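Local coordinates for protein porin (Acinetobacter baumannii AB307-0294, PDB 5DL7) that probably acts as an outer-membrane porin, a calcium-binding beta-barrel of the OprD family thought to let small molecules such as vanillate pass, at residues 261-266 / 288-293. Residues are numbered along the deposited sequence; the frame is centred on the assembly and turned at random.
Sequences EVDNRH and FGSTGL. With CA (calcium ion), chain B; C8E ((hydroxyethyloxy)tri(ethyloxy)octane), chain L.
Arg-265 and Phe-288 form an antiparallel hydrogen-bonded pair, Arg-265 N to Phe-288 O and Phe-288 N to Arg-265 O both measuring 2.8 Å. Past this pair, side chains share the bonding with the backbone. Placed between the backbone N and the carbonyl carbon (chi1 78°), Thr-291 OG1 accepts a hydrogen bond from Asp-263 N over 3.0 Å, nearly straight at 174°, and passes its own proton to Gly-292 O; Thr-291 N returns a bond to Asp-263 O. Asp-263 OD2 accepts from Ser-290 N at 2.9 Å on the anti side, tilted out of the carboxylate plane, while Arg-265 NH2 meets OD1 from above (3.0 Å), a salt bridge whose OD1 lies close to the guanidinium plane, though bent at 140°. Buried Asn-264 gives ND2 to Thr-291 O at 2.9 Å, with a weak second bond to Ser-287 OG. Further out, detergent O21 donates to Asp-263 OD2 and accepts from Arg-265 NH1. Water links Ser-290 OG to Glu-261, whose OE1 (2.5 Å) and OE2 (2.4 Å) chelate a calcium ion shared with Glu-253. This is a beta-hairpin's end (strands 263-275 and 278-288), where the OprD-family barrel runs into loops beside a calcium site.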
loop_
_atom_site.group_PDB
_atom_site.type_symbol
_atom_site.label_atom_id
_atom_site.label_comp_id
_atom_site.label_asym_id
_atom_site.label_seq_id
_atom_site.Cartn_x
_atom_site.Cartn_y
_atom_site.Cartn_z
ATOM N N GLU A 261 -20.968 -10.307 10.137
ATOM C CA GLU A 261 -21.057 -10.782 8.764
ATOM C C GLU A 261 -20.030 -10.170 7.870
ATOM O O GLU A 261 -19.799 -8.975 7.865
ATOM C CB GLU A 261 -22.431 -10.599 8.259
ATOM C CG GLU A 261 -22.750 -11.073 6.852
ATOM C CD GLU A 261 -22.629 -12.616 6.703
ATOM O OE1 GLU A 261 -22.602 -13.373 7.678
ATOM O OE2 GLU A 261 -22.761 -13.039 5.469
ATOM N N VAL A 262 -19.396 -11.029 7.043
ATOM C CA VAL A 262 -18.502 -10.577 5.997
ATOM C C VAL A 262 -18.915 -11.350 4.762
ATOM O O VAL A 262 -18.945 -12.565 4.777
ATOM C CB VAL A 262 -17.001 -10.891 6.345
ATOM C CG1 VAL A 262 -16.082 -10.516 5.170
ATOM C CG2 VAL A 262 -16.572 -10.229 7.633
ATOM N N ASP A 263 -19.195 -10.674 3.724
ATOM C CA ASP A 263 -19.790 -11.305 2.472
ATOM C C ASP A 263 -19.477 -10.406 1.278
ATOM O O ASP A 263 -20.162 -9.467 1.012
ATOM C CB ASP A 263 -21.317 -11.556 2.677
ATOM C CG ASP A 263 -21.910 -12.076 1.409
ATOM O OD1 ASP A 263 -21.393 -13.179 1.025
ATOM O OD2 ASP A 263 -22.890 -11.618 0.790
ATOM N N ASN A 264 -18.337 -10.667 0.644
ATOM C CA ASN A 264 -17.890 -9.766 -0.391
ATOM C C ASN A 264 -17.161 -10.536 -1.512
ATOM O O ASN A 264 -16.355 -11.392 -1.234
ATOM C CB ASN A 264 -16.923 -8.732 0.218
ATOM C CG ASN A 264 -16.482 -7.755 -0.824
ATOM O OD1 ASN A 264 -15.377 -7.860 -1.402
ATOM N ND2 ASN A 264 -17.308 -6.697 -1.031
ATOM N N ARG A 265 -17.481 -10.135 -2.697
ATOM C CA ARG A 265 -16.583 -10.387 -3.863
ATOM C C ARG A 265 -16.217 -9.082 -4.398
ATOM O O ARG A 265 -17.049 -8.172 -4.499
ATOM C CB ARG A 265 -17.279 -11.189 -5.004
ATOM C CG ARG A 265 -17.399 -12.665 -4.741
ATOM C CD ARG A 265 -18.309 -13.082 -3.630
ATOM N NE ARG A 265 -19.649 -12.691 -3.901
ATOM C CZ ARG A 265 -20.652 -12.603 -3.028
ATOM N NH1 ARG A 265 -21.868 -12.158 -3.401
ATOM N NH2 ARG A 265 -20.355 -12.804 -1.762
ATOM N N HIS A 266 -14.957 -8.905 -4.789
ATOM C CA HIS A 266 -14.522 -7.633 -5.323
ATOM C C HIS A 266 -13.673 -7.862 -6.601
ATOM O O HIS A 266 -12.730 -8.682 -6.526
ATOM C CB HIS A 266 -13.699 -6.857 -4.264
ATOM C CG HIS A 266 -13.542 -5.420 -4.658
ATOM N ND1 HIS A 266 -12.600 -5.015 -5.551
ATOM C CD2 HIS A 266 -14.288 -4.306 -4.337
ATOM C CE1 HIS A 266 -12.812 -3.726 -5.802
ATOM N NE2 HIS A 266 -13.835 -3.295 -5.089
ATOM N N PHE A 288 -19.427 -6.768 -4.745
ATOM C CA PHE A 288 -20.650 -7.563 -4.701
ATOM C C PHE A 288 -20.817 -8.184 -3.321
ATOM O O PHE A 288 -19.842 -8.564 -2.726
ATOM C CB PHE A 288 -20.615 -8.786 -5.671
ATOM C CG PHE A 288 -20.345 -8.355 -7.116
ATOM C CD1 PHE A 288 -19.083 -8.145 -7.557
ATOM C CD2 PHE A 288 -21.488 -8.152 -7.998
ATOM C CE1 PHE A 288 -18.869 -7.699 -8.873
ATOM C CE2 PHE A 288 -21.260 -7.892 -9.355
ATOM C CZ PHE A 288 -19.941 -7.666 -9.751
ATOM N N GLY A 289 -22.086 -8.394 -2.901
ATOM C CA GLY A 289 -22.285 -9.059 -1.629
ATOM C C GLY A 289 -22.800 -8.140 -0.511
ATOM O O GLY A 289 -22.999 -6.985 -0.777
ATOM N N SER A 290 -23.094 -8.753 0.606
ATOM C CA SER A 290 -23.735 -7.988 1.755
ATOM C C SER A 290 -22.849 -6.955 2.415
ATOM O O SER A 290 -23.388 -6.078 3.121
ATOM C CB SER A 290 -24.165 -8.965 2.873
ATOM O OG SER A 290 -25.055 -9.878 2.302
ATOM N N THR A 291 -21.576 -7.006 2.236
ATOM C CA THR A 291 -20.598 -6.075 2.794
ATOM C C THR A 291 -19.644 -5.532 1.865
ATOM O O THR A 291 -19.443 -6.136 0.779
ATOM C CB THR A 291 -19.901 -6.692 4.050
ATOM O OG1 THR A 291 -18.846 -7.681 3.632
ATOM C CG2 THR A 291 -20.813 -7.336 5.019
ATOM N N GLY A 292 -18.822 -4.601 2.295
ATOM C CA GLY A 292 -17.690 -4.206 1.551
ATOM C C GLY A 292 -16.549 -5.179 1.788
ATOM O O GLY A 292 -16.621 -6.180 2.436
ATOM N N LEU A 293 -15.418 -4.815 1.217
ATOM C CA LEU A 293 -14.195 -5.607 1.213
ATOM C C LEU A 293 -13.375 -5.474 2.551
ATOM O O LEU A 293 -13.039 -4.373 2.910
ATOM C CB LEU A 293 -13.231 -5.147 0.123
ATOM C CG LEU A 293 -11.903 -5.868 -0.070
ATOM C CD1 LEU A 293 -12.088 -7.311 -0.469
ATOM C CD2 LEU A 293 -10.976 -5.082 -0.962
HETATM CA CA CA B . -21.926 -15.235 6.120
HETATM C C11 C8E L . -21.118 -14.309 -6.921
HETATM O O12 C8E L . -20.632 -12.925 -6.591
HETATM C C13 C8E L . -20.953 -12.011 -7.611
HETATM C C14 C8E L . -22.462 -11.763 -7.556
HETATM O O15 C8E L . -22.977 -11.532 -6.182
HETATM C C16 C8E L . -24.271 -10.986 -6.349
HETATM C C17 C8E L . -24.771 -10.585 -4.986
HETATM O O18 C8E L . -24.901 -11.791 -4.228
HETATM C C19 C8E L . -25.459 -11.503 -2.921
HETATM C C20 C8E L . -25.178 -12.627 -1.956
HETATM O O21 C8E L . -23.824 -12.604 -1.378
HETATM O O HOH W 1 -24.660 -12.228 3.866
HETATM O O HOH W 2 -20.503 -14.748 4.249
HETATM O O HOH W 3 -23.606 -15.808 4.414
HETATM O O HOH W 4 -21.175 -17.445 5.663
HETATM O O HOH W 5 -23.746 -16.347 7.258
#